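PDB 3DUW: O-methyltransferase, putative from Bacillus cereus, which probably transfers the methyl group of S-adenosyl-L-methionine to a hydroxyl oxygen of its substrate, leaving S-adenosyl-L-homocysteine behind. Local coordinates for residues Phe136-Ala141 and Val162-Asn167; Asp142-Pro147 and Asp181-Gly186; Val200-Leu205 and Gly215-Val220. All blocks are in the same frame, centred on the assembly; numbering follows the deposited sequence.

Contact 1: residues Phe136-Ala141 and Val162-Asn167. With SAH (S-adenosyl-L-homocysteine), chain C.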
loop_
_atom_site.group_PDB
_atom_site.type_symbol
_atom_site.label_atom_id
_atom_site.label_comp_id
_atom_site.label_asym_id
_atom_site.label_seq_id
_atom_site.Cartn_x
_atom_site.Cartn_y
_atom_site.Cartn_z
ATOM N N PHE A 136 0.033 10.019 11.045
ATOM C CA PHE A 136 0.418 8.707 10.530
ATOM C C PHE A 136 0.886 7.875 11.720
ATOM O O PHE A 136 1.755 8.302 12.478
ATOM C CB PHE A 136 1.542 8.891 9.505
ATOM C CG PHE A 136 1.853 7.666 8.696
ATOM C CD1 PHE A 136 2.557 6.602 9.252
ATOM C CD2 PHE A 136 1.463 7.587 7.365
ATOM C CE1 PHE A 136 2.871 5.478 8.489
ATOM C CE2 PHE A 136 1.773 6.468 6.596
ATOM C CZ PHE A 136 2.479 5.412 7.161
ATOM N N ILE A 137 0.310 6.687 11.881
ATOM C CA ILE A 137 0.650 5.820 13.004
ATOM C C ILE A 137 1.013 4.414 12.526
ATOM O O ILE A 137 0.236 3.767 11.814
ATOM C CB ILE A 137 -0.536 5.748 13.994
ATOM C CG1 ILE A 137 -0.928 7.170 14.421
ATOM C CG2 ILE A 137 -0.170 4.905 15.205
ATOM C CD1 ILE A 137 -2.170 7.244 15.274
ATOM N N PHE A 138 2.198 3.954 12.916
ATOM C CA PHE A 138 2.690 2.634 12.531
ATOM C C PHE A 138 2.732 1.751 13.770
ATOM O O PHE A 138 3.491 2.016 14.703
ATOM C CB PHE A 138 4.090 2.759 11.910
ATOM C CG PHE A 138 4.672 1.455 11.423
ATOM C CD1 PHE A 138 3.898 0.555 10.696
ATOM C CD2 PHE A 138 6.005 1.140 11.667
ATOM C CE1 PHE A 138 4.447 -0.641 10.218
ATOM C CE2 PHE A 138 6.560 -0.049 11.194
ATOM C CZ PHE A 138 5.778 -0.940 10.467
ATOM N N ILE A 139 1.892 0.722 13.783
ATOM C CA ILE A 139 1.815 -0.204 14.908
ATOM C C ILE A 139 2.637 -1.436 14.555
ATOM O O ILE A 139 2.241 -2.240 13.706
ATOM C CB ILE A 139 0.353 -0.590 15.194
ATOM C CG1 ILE A 139 -0.475 0.680 15.411
ATOM C CG2 ILE A 139 0.284 -1.483 16.420
ATOM C CD1 ILE A 139 -1.954 0.435 15.640
ATOM N N ASP A 140 3.780 -1.581 15.219
ATOM C CA ASP A 140 4.691 -2.681 14.928
ATOM C C ASP A 140 5.488 -3.129 16.153
ATOM O O ASP A 140 6.712 -3.252 16.095
ATOM C CB ASP A 140 5.643 -2.237 13.810
ATOM C CG ASP A 140 6.425 -3.380 13.207
ATOM O OD1 ASP A 140 5.912 -4.514 13.181
ATOM O OD2 ASP A 140 7.554 -3.135 12.733
ATOM N N ALA A 141 4.787 -3.385 17.252
ATOM C CA ALA A 141 5.437 -3.820 18.482
ATOM C C ALA A 141 4.967 -5.224 18.857
ATOM O O ALA A 141 5.061 -6.148 18.048
ATOM C CB ALA A 141 5.129 -2.827 19.603
ATOM N N VAL A 162 -3.661 8.155 9.026
ATOM C CA VAL A 162 -3.423 6.850 8.425
ATOM C C VAL A 162 -2.815 5.943 9.490
ATOM O O VAL A 162 -1.918 6.357 10.226
ATOM C CB VAL A 162 -2.435 6.947 7.243
ATOM C CG1 VAL A 162 -2.057 5.548 6.754
ATOM C CG2 VAL A 162 -3.055 7.752 6.114
ATOM N N ILE A 163 -3.323 4.720 9.585
ATOM C CA ILE A 163 -2.808 3.748 10.541
ATOM C C ILE A 163 -2.372 2.505 9.778
ATOM O O ILE A 163 -3.147 1.942 9.002
ATOM C CB ILE A 163 -3.884 3.326 11.571
ATOM C CG1 ILE A 163 -4.351 4.541 12.375
ATOM C CG2 ILE A 163 -3.322 2.255 12.502
ATOM C CD1 ILE A 163 -5.553 4.268 13.268
ATOM N N ILE A 164 -1.123 2.097 9.973
ATOM C CA ILE A 164 -0.609 0.895 9.334
ATOM C C ILE A 164 -0.291 -0.090 10.445
ATOM O O ILE A 164 0.415 0.256 11.397
ATOM C CB ILE A 164 0.701 1.152 8.560
ATOM C CG1 ILE A 164 0.440 2.066 7.360
ATOM C CG2 ILE A 164 1.301 -0.179 8.105
ATOM C CD1 ILE A 164 -0.422 1.439 6.281
ATOM N N GLY A 165 -0.838 -1.299 10.338
ATOM C CA GLY A 165 -0.568 -2.338 11.317
ATOM C C GLY A 165 0.188 -3.437 10.595
ATOM O O GLY A 165 -0.347 -4.054 9.677
ATOM N N ASP A 166 1.431 -3.682 10.992
ATOM C CA ASP A 166 2.254 -4.700 10.352
ATOM C C ASP A 166 2.062 -6.080 10.973
ATOM O O ASP A 166 1.575 -6.209 12.103
ATOM C CB ASP A 166 3.731 -4.290 10.465
ATOM C CG ASP A 166 4.649 -5.079 9.538
ATOM O OD1 ASP A 166 4.186 -5.535 8.470
ATOM O OD2 ASP A 166 5.852 -5.213 9.869
ATOM N N ASN A 167 2.435 -7.105 10.208
ATOM C CA ASN A 167 2.398 -8.490 10.659
ATOM C C ASN A 167 1.028 -8.957 11.135
ATOM O O ASN A 167 0.896 -9.526 12.224
ATOM C CB ASN A 167 3.435 -8.672 11.772
ATOM C CG ASN A 167 4.778 -8.058 11.412
ATOM O OD1 ASN A 167 5.246 -7.127 12.070
ATOM N ND2 ASN A 167 5.399 -8.570 10.355
HETATM N N SAH C . 9.200 -1.610 13.319
HETATM C CA SAH C . 10.655 -1.895 13.601
HETATM C CB SAH C . 10.806 -3.188 14.330
HETATM C CG SAH C . 10.143 -3.320 15.680
HETATM S SD SAH C . 10.218 -5.085 16.212
HETATM C C SAH C . 11.391 -2.022 12.226
HETATM O O SAH C . 10.723 -1.958 11.189
HETATM O OXT SAH C . 12.663 -2.183 12.266
HETATM C "C5'" SAH C . 9.116 -5.021 17.566
HETATM C "C4'" SAH C . 9.686 -4.098 18.748
HETATM O "O4'" SAH C . 8.631 -4.186 19.703
HETATM C "C3'" SAH C . 10.901 -4.625 19.499
HETATM O "O3'" SAH C . 11.998 -3.709 19.455
HETATM C "C2'" SAH C . 10.327 -4.877 20.951
HETATM O "O2'" SAH C . 11.305 -4.722 21.968
HETATM C "C1'" SAH C . 9.192 -3.875 21.015
HETATM N N9 SAH C . 8.252 -4.072 21.952
HETATM C C8 SAH C . 7.655 -5.213 22.463
HETATM N N7 SAH C . 6.765 -5.006 23.381
HETATM C C5 SAH C . 6.733 -3.596 23.525
HETATM C C6 SAH C . 5.945 -2.749 24.387
HETATM N N6 SAH C . 5.042 -3.208 25.263
HETATM N N1 SAH C . 6.183 -1.405 24.252
HETATM C C2 SAH C . 7.093 -0.890 23.373
HETATM N N3 SAH C . 7.865 -1.667 22.535
HETATM C C4 SAH C . 7.633 -3.006 22.664
HETATM O O HOH W 1 0.425 -4.450 13.835
#
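Phe136-Ile139 and Val162-Asp166 are neighbouring parallel strands of the Rossmann-like methyltransferase sheet, joined by a beta-alpha-beta crossover through helix 146-155. Four backbone bonds stitch them: Ile137 N to Val162 O, Ile164 N to Ile137 O, Ile139 N to Ile164 O (2.8 Å), and the longer Asp166 N to Ile139 O (3.2 Å), where the strands begin to part. There a water also donates to Ile139 O and Asp166 O, bridging the two carbonyls.

Apolar residues suit both buried faces. Towards helix 44-57, the Phe136 ring brings CE2 to Val162 CG1 and CZ to Ile164 CG1, both 3.9 Å; Ile164 CG2 then meets Phe138 CD1 at 3.7 Å. With chi1 at -178°, Phe138 CG stands opposite the backbone N, and CE1 comes to Asp166 CB. Beneath helix 146-155, the CD1 tip of Ile139 touches CG2 of Ile163, and Gly165 adds no side chain to this face.

Beyond the strand ends the chemistry turns acidic. Asp140 OD2 accepts from SAH N, the amino nitrogen of S-adenosyl-L-homocysteine, at a modelled 2.3 Å, so short that the exact value is doubtful. Asp140 OD1 faces two other acceptors, Asn167 OD1 at 2.9 Å and Asp166 OD2 at 3.4 Å, with the two carboxylate planes 60° apart. Lys143 NZ, salt-bridged to Asp140 OD1, hydrogen-bonded to Ala141 O and weakly bonded to Asn167 OD1, probably offsets the crowding of acceptors, while Asn167 ND2 binds Asp214. In metal-dependent relatives two aspartates and an asparagine at these strand ends hold a divalent cation. Such a gathering of oxygens, next to the cofactor product, is consistent with a cation site of that kind, part of whose place the Lys143 ammonium may take here.

Contact 2: residues Asp142-Pro147 and Asp181-Gly186; sequences DKQNNP and DPRVQG. With SAH (S-adenosyl-L-homocysteine), chain C.
Gln144 and Gly186 bring their backbones together, CA to CA 4.0 Å, and the CA-H of Gly186 points at Lys143 O (3.6 Å, 141° at the hydrogen). Glycine suits the place because a CB would run into Lys143 O and Gln144 CA. Gly186 O in turn lies against the ring of Pro147, 3.6 Å from CD.

Gln144 starts with CG between its backbone N and carbonyl carbon (chi1 39°) and bends again at chi2, which lays the amide alongside Arg183: OE1 is 3.5 Å from the Arg183 CG methylene. Gln144 CB rests on Pro182 O. The contact joins the 3-10 turn 143-145 and the start of helix 146-155 that follows it to the first turn of helix 182-196. Asp181 is the N-cap of the latter, its OD1 accepting from Arg183 N. The same OD1 takes Arg183 NE through its syn lone pair at 3.0 Å, and OD2 takes NH2 at 2.9 Å, a side-on salt bridge that fixes the guanidinium. Pro147 and Pro182 fit because first-turn N-H groups have no earlier helical carbonyl to bond. On the far side, Asp142 OD1, bonded to Tyr149 OH, approaches N7 of the S-adenosyl-L-homocysteine adenine at 3.3 Å.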
loop_
_atom_site.group_PDB
_atom_site.type_symbol
_atom_site.label_atom_id
_atom_site.label_comp_id
_atom_site.label_asym_id
_atom_site.label_seq_id
_atom_site.Cartn_x
_atom_site.Cartn_y
_atom_site.Cartn_z
ATOM N N ASP A 142 4.488 -5.391 20.088
ATOM C CA ASP A 142 3.982 -6.686 20.530
ATOM C C ASP A 142 2.537 -6.747 20.055
ATOM O O ASP A 142 1.675 -6.028 20.550
ATOM C CB ASP A 142 4.091 -6.824 22.058
ATOM C CG ASP A 142 3.487 -5.653 22.809
ATOM O OD1 ASP A 142 3.670 -4.489 22.388
ATOM O OD2 ASP A 142 2.842 -5.901 23.853
ATOM N N LYS A 143 2.292 -7.600 19.068
ATOM C CA LYS A 143 0.971 -7.704 18.474
ATOM C C LYS A 143 -0.140 -8.140 19.421
ATOM O O LYS A 143 -1.315 -7.897 19.146
ATOM C CB LYS A 143 1.036 -8.605 17.236
ATOM C CG LYS A 143 2.164 -8.228 16.258
ATOM C CD LYS A 143 2.200 -6.728 15.965
ATOM C CE LYS A 143 3.215 -6.351 14.874
ATOM N NZ LYS A 143 4.660 -6.514 15.227
ATOM N N GLN A 144 0.206 -8.767 20.542
ATOM C CA GLN A 144 -0.840 -9.158 21.479
ATOM C C GLN A 144 -1.541 -7.913 22.021
ATOM O O GLN A 144 -2.682 -7.985 22.473
ATOM C CB GLN A 144 -0.292 -9.999 22.644
ATOM C CG GLN A 144 1.047 -9.587 23.205
ATOM C CD GLN A 144 2.202 -10.256 22.485
ATOM O OE1 GLN A 144 2.578 -9.854 21.390
ATOM N NE2 GLN A 144 2.766 -11.292 23.101
ATOM N N ASN A 145 -0.873 -6.765 21.947
ATOM C CA ASN A 145 -1.445 -5.515 22.441
ATOM C C ASN A 145 -2.037 -4.615 21.360
ATOM O O ASN A 145 -2.379 -3.463 21.630
ATOM C CB ASN A 145 -0.396 -4.732 23.237
ATOM C CG ASN A 145 -0.478 -5.000 24.728
ATOM O OD1 ASN A 145 0.542 -5.052 25.418
ATOM N ND2 ASN A 145 -1.696 -5.157 25.234
ATOM N N ASN A 146 -2.170 -5.130 20.143
ATOM C CA ASN A 146 -2.736 -4.325 19.070
ATOM C C ASN A 146 -4.103 -3.727 19.396
ATOM O O ASN A 146 -4.398 -2.609 18.985
ATOM C CB ASN A 146 -2.801 -5.132 17.776
ATOM C CG ASN A 146 -1.563 -4.945 16.925
ATOM O OD1 ASN A 146 -0.455 -4.819 17.443
ATOM N ND2 ASN A 146 -1.744 -4.927 15.610
ATOM N N PRO A 147 -4.960 -4.458 20.134
ATOM C CA PRO A 147 -6.268 -3.872 20.451
ATOM C C PRO A 147 -6.110 -2.549 21.205
ATOM O O PRO A 147 -6.725 -1.541 20.858
ATOM C CB PRO A 147 -6.927 -4.944 21.312
ATOM C CG PRO A 147 -6.367 -6.206 20.749
ATOM C CD PRO A 147 -4.903 -5.869 20.559
ATOM N N ASP A 181 -1.386 -18.953 19.927
ATOM C CA ASP A 181 -0.408 -17.870 19.821
ATOM C C ASP A 181 -1.068 -16.552 20.230
ATOM O O ASP A 181 -1.972 -16.067 19.551
ATOM C CB ASP A 181 0.094 -17.769 18.376
ATOM C CG ASP A 181 1.301 -16.863 18.235
ATOM O OD1 ASP A 181 1.422 -15.893 19.008
ATOM O OD2 ASP A 181 2.127 -17.111 17.328
ATOM N N PRO A 182 -0.620 -15.945 21.342
ATOM C CA PRO A 182 -1.214 -14.682 21.788
ATOM C C PRO A 182 -1.107 -13.552 20.760
ATOM O O PRO A 182 -1.905 -12.613 20.775
ATOM C CB PRO A 182 -0.459 -14.385 23.083
ATOM C CG PRO A 182 0.882 -15.007 22.842
ATOM C CD PRO A 182 0.510 -16.327 22.207
ATOM N N ARG A 183 -0.123 -13.646 19.872
ATOM C CA ARG A 183 0.060 -12.633 18.836
ATOM C C ARG A 183 -1.038 -12.775 17.783
ATOM O O ARG A 183 -1.534 -11.780 17.245
ATOM C CB ARG A 183 1.442 -12.785 18.202
ATOM C CG ARG A 183 2.572 -12.547 19.193
ATOM C CD ARG A 183 3.911 -12.962 18.626
ATOM N NE ARG A 183 3.944 -14.391 18.339
ATOM C CZ ARG A 183 5.014 -15.039 17.891
ATOM N NH1 ARG A 183 6.146 -14.383 17.677
ATOM N NH2 ARG A 183 4.947 -16.341 17.654
ATOM N N VAL A 184 -1.417 -14.016 17.491
ATOM C CA VAL A 184 -2.478 -14.277 16.525
ATOM C C VAL A 184 -3.809 -13.801 17.111
ATOM O O VAL A 184 -4.614 -13.174 16.423
ATOM C CB VAL A 184 -2.575 -15.786 16.185
ATOM C CG1 VAL A 184 -3.825 -16.060 15.360
ATOM C CG2 VAL A 184 -1.338 -16.221 15.409
ATOM N N GLN A 185 -4.048 -14.096 18.384
ATOM C CA GLN A 185 -5.289 -13.662 19.013
ATOM C C GLN A 185 -5.336 -12.135 19.054
ATOM O O GLN A 185 -6.376 -11.534 18.790
ATOM C CB GLN A 185 -5.416 -14.253 20.423
ATOM C CG GLN A 185 -5.520 -15.778 20.433
ATOM C CD GLN A 185 -6.767 -16.299 19.729
ATOM O OE1 GLN A 185 -6.841 -17.473 19.363
ATOM N NE2 GLN A 185 -7.755 -15.432 19.548
ATOM N N GLY A 186 -4.204 -11.510 19.364
ATOM C CA GLY A 186 -4.152 -10.058 19.406
ATOM C C GLY A 186 -4.505 -9.435 18.066
ATOM O O GLY A 186 -5.227 -8.439 18.012
HETATM N N SAH C . 9.200 -1.610 13.319
HETATM C CA SAH C . 10.655 -1.895 13.601
HETATM C CB SAH C . 10.806 -3.188 14.330
HETATM C CG SAH C . 10.143 -3.320 15.680
HETATM S SD SAH C . 10.218 -5.085 16.212
HETATM C C SAH C . 11.391 -2.022 12.226
HETATM O O SAH C . 10.723 -1.958 11.189
HETATM O OXT SAH C . 12.663 -2.183 12.266
HETATM C "C5'" SAH C . 9.116 -5.021 17.566
HETATM C "C4'" SAH C . 9.686 -4.098 18.748
HETATM O "O4'" SAH C . 8.631 -4.186 19.703
HETATM C "C3'" SAH C . 10.901 -4.625 19.499
HETATM O "O3'" SAH C . 11.998 -3.709 19.455
HETATM C "C2'" SAH C . 10.327 -4.877 20.951
HETATM O "O2'" SAH C . 11.305 -4.722 21.968
HETATM C "C1'" SAH C . 9.192 -3.875 21.015
HETATM N N9 SAH C . 8.252 -4.072 21.952
HETATM C C8 SAH C . 7.655 -5.213 22.463
HETATM N N7 SAH C . 6.765 -5.006 23.381
HETATM C C5 SAH C . 6.733 -3.596 23.525
HETATM C C6 SAH C . 5.945 -2.749 24.387
HETATM N N6 SAH C . 5.042 -3.208 25.263
HETATM N N1 SAH C . 6.183 -1.405 24.252
HETATM C C2 SAH C . 7.093 -0.890 23.373
HETATM N N3 SAH C . 7.865 -1.667 22.535
HETATM C C4 SAH C . 7.633 -3.006 22.664
#

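Contact 3: residues Val200-Leu205 and Gly215-Val220; sequences VSATAL and GFIMAV
Gly215 opens the strand with its CA only 3.1 Å from Leu205 O, and its extended backbone (phi 167°) leaves no room for a CB, which would collide with that oxygen and with the preceding carbonyl.

Phe216 follows, pairing with Leu205 through both backbone bonds, N to O and O to N, each 3.0 Å. Chi1 of 69° lays the ring beside Leu205, with CE1 3.9 Å from CB. The ring also meets Phe49 of its own chain, whereas Leu205 packs on Phe49 of the second subunit.

Ile217 turns to the other face as the non-hydrogen-bonded partner of Ala204, its CG1 3.7 Å from Ala204 CB. On this face Ile217 packs on Phe190 and Tyr191 of helix 182-196, and Ala204 on Tyr191. Next, Met218, present as selenomethionine, pairs with Thr203 by two backbone bonds and points its long chain to the second subunit's Phe49; Thr203 OG1 is bonded to Thr45 O of that subunit.

Ala219 sits against Ala202, the CB atoms squeezed to 3.5 Å, and its CB also touches Val200 CG1 at 3.6 Å. Small residues permit this close pairing, where the CA atoms are 4.0 Å apart. Val220 ends the walk with two bonds to Ser201, and a water donating to Val220 O is also hydrogen-bonded to Ser201 OG.

Strands of opposite direction, joined by a tight connection, form the beta hairpin that closes the class I methyltransferase sheet, in which the last strand, 214-221, inserts antiparallel between 162-166 and 200-209, giving the order 3-2-1-4-5-7-6.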
loop_
_atom_site.group_PDB
_atom_site.type_symbol
_atom_site.label_atom_id
_atom_site.label_comp_id
_atom_site.label_asym_id
_atom_site.label_seq_id
_atom_site.Cartn_x
_atom_site.Cartn_y
_atom_site.Cartn_z
ATOM N N VAL A 200 -13.333 4.324 11.571
ATOM C CA VAL A 200 -12.174 3.774 10.870
ATOM C C VAL A 200 -12.553 2.800 9.756
ATOM O O VAL A 200 -13.331 1.870 9.972
ATOM C CB VAL A 200 -11.226 3.043 11.855
ATOM C CG1 VAL A 200 -10.016 2.490 11.115
ATOM C CG2 VAL A 200 -10.782 3.993 12.952
ATOM N N SER A 201 -12.002 3.027 8.567
ATOM C CA SER A 201 -12.242 2.168 7.411
ATOM C C SER A 201 -10.890 1.568 7.047
ATOM O O SER A 201 -9.891 2.283 6.965
ATOM C CB SER A 201 -12.795 2.981 6.239
ATOM O OG SER A 201 -11.895 4.001 5.852
ATOM N N ALA A 202 -10.853 0.260 6.818
ATOM C CA ALA A 202 -9.585 -0.388 6.525
ATOM C C ALA A 202 -9.651 -1.548 5.555
ATOM O O ALA A 202 -10.719 -2.057 5.216
ATOM C CB ALA A 202 -8.960 -0.876 7.838
ATOM N N THR A 203 -8.467 -1.943 5.110
ATOM C CA THR A 203 -8.301 -3.102 4.260
ATOM C C THR A 203 -7.015 -3.759 4.737
ATOM O O THR A 203 -6.299 -3.214 5.584
ATOM C CB THR A 203 -8.162 -2.753 2.759
ATOM O OG1 THR A 203 -8.232 -3.970 2.003
ATOM C CG2 THR A 203 -6.833 -2.054 2.467
ATOM N N ALA A 204 -6.737 -4.945 4.219
ATOM C CA ALA A 204 -5.504 -5.639 4.556
ATOM C C ALA A 204 -5.022 -6.376 3.323
ATOM O O ALA A 204 -5.819 -6.976 2.600
ATOM C CB ALA A 204 -5.724 -6.632 5.698
ATOM N N LEU A 205 -3.722 -6.301 3.067
ATOM C CA LEU A 205 -3.134 -7.009 1.942
ATOM C C LEU A 205 -2.180 -8.052 2.504
ATOM O O LEU A 205 -1.459 -7.793 3.471
ATOM C CB LEU A 205 -2.362 -6.060 1.015
ATOM C CG LEU A 205 -3.153 -4.980 0.269
ATOM C CD1 LEU A 205 -2.217 -4.210 -0.659
ATOM C CD2 LEU A 205 -4.285 -5.618 -0.528
ATOM N N GLY A 215 1.519 -9.871 6.122
ATOM C CA GLY A 215 0.617 -8.884 5.561
ATOM C C GLY A 215 0.431 -7.688 6.471
ATOM O O GLY A 215 0.912 -7.673 7.602
ATOM N N PHE A 216 -0.286 -6.688 5.977
ATOM C CA PHE A 216 -0.519 -5.481 6.749
ATOM C C PHE A 216 -1.911 -4.905 6.570
ATOM O O PHE A 216 -2.587 -5.146 5.562
ATOM C CB PHE A 216 0.502 -4.396 6.377
ATOM C CG PHE A 216 0.322 -3.842 4.986
ATOM C CD1 PHE A 216 0.766 -4.552 3.871
ATOM C CD2 PHE A 216 -0.303 -2.614 4.791
ATOM C CE1 PHE A 216 0.588 -4.044 2.580
ATOM C CE2 PHE A 216 -0.485 -2.098 3.508
ATOM C CZ PHE A 216 -0.038 -2.816 2.401
ATOM N N ILE A 217 -2.328 -4.151 7.577
ATOM C CA ILE A 217 -3.602 -3.462 7.560
ATOM C C ILE A 217 -3.309 -1.985 7.303
ATOM O O ILE A 217 -2.326 -1.435 7.807
ATOM C CB ILE A 217 -4.334 -3.595 8.922
ATOM C CG1 ILE A 217 -5.133 -4.900 8.960
ATOM C CG2 ILE A 217 -5.238 -2.384 9.162
ATOM C CD1 ILE A 217 -5.635 -5.276 10.345
HETATM N N MSE A 218 -4.136 -1.365 6.474
HETATM C CA MSE A 218 -4.023 0.061 6.203
HETATM C C MSE A 218 -5.412 0.598 6.498
HETATM O O MSE A 218 -6.398 0.169 5.893
HETATM C CB MSE A 218 -3.630 0.355 4.752
HETATM C CG MSE A 218 -3.498 1.852 4.474
HETATM SE SE MSE A 218 -2.674 2.285 2.780
HETATM C CE MSE A 218 -4.250 2.186 1.668
ATOM N N ALA A 219 -5.483 1.518 7.453
ATOM C CA ALA A 219 -6.744 2.105 7.868
ATOM C C ALA A 219 -6.684 3.619 7.826
ATOM O O ALA A 219 -5.616 4.218 7.965
ATOM C CB ALA A 219 -7.082 1.645 9.279
ATOM N N VAL A 220 -7.843 4.232 7.631
ATOM C CA VAL A 220 -7.937 5.680 7.595
ATOM C C VAL A 220 -9.033 6.115 8.556
ATOM O O VAL A 220 -10.129 5.550 8.562
ATOM C CB VAL A 220 -8.268 6.197 6.178
ATOM C CG1 VAL A 220 -8.417 7.712 6.197
ATOM C CG2 VAL A 220 -7.172 5.795 5.207
HETATM O O HOH W 2 -12.695 6.189 7.695
#

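From the N terminus, strand 136-139 opens contact 1 and residues 142-147, directly after it, open contact 2. Contact 1 closes first, when the chain returns through helix 146-155 as strand 162-166; contact 2 closes later at 181-186, so the two cross. Lys143 ties them, its ammonium reaching Ala141 O and the acidic ends of contact 1, and both touch the bound S-adenosyl-L-homocysteine. Helix 182-196 then leads to contact 3, which lies in series and closes the short hairpin loop. Strand 214-221 joins strand 162-166 by probable hydrogen bonds from Ile217 N to Gly165 O and Ala219 N to Ile163 O, extending one sheet from cofactor to subunit interface.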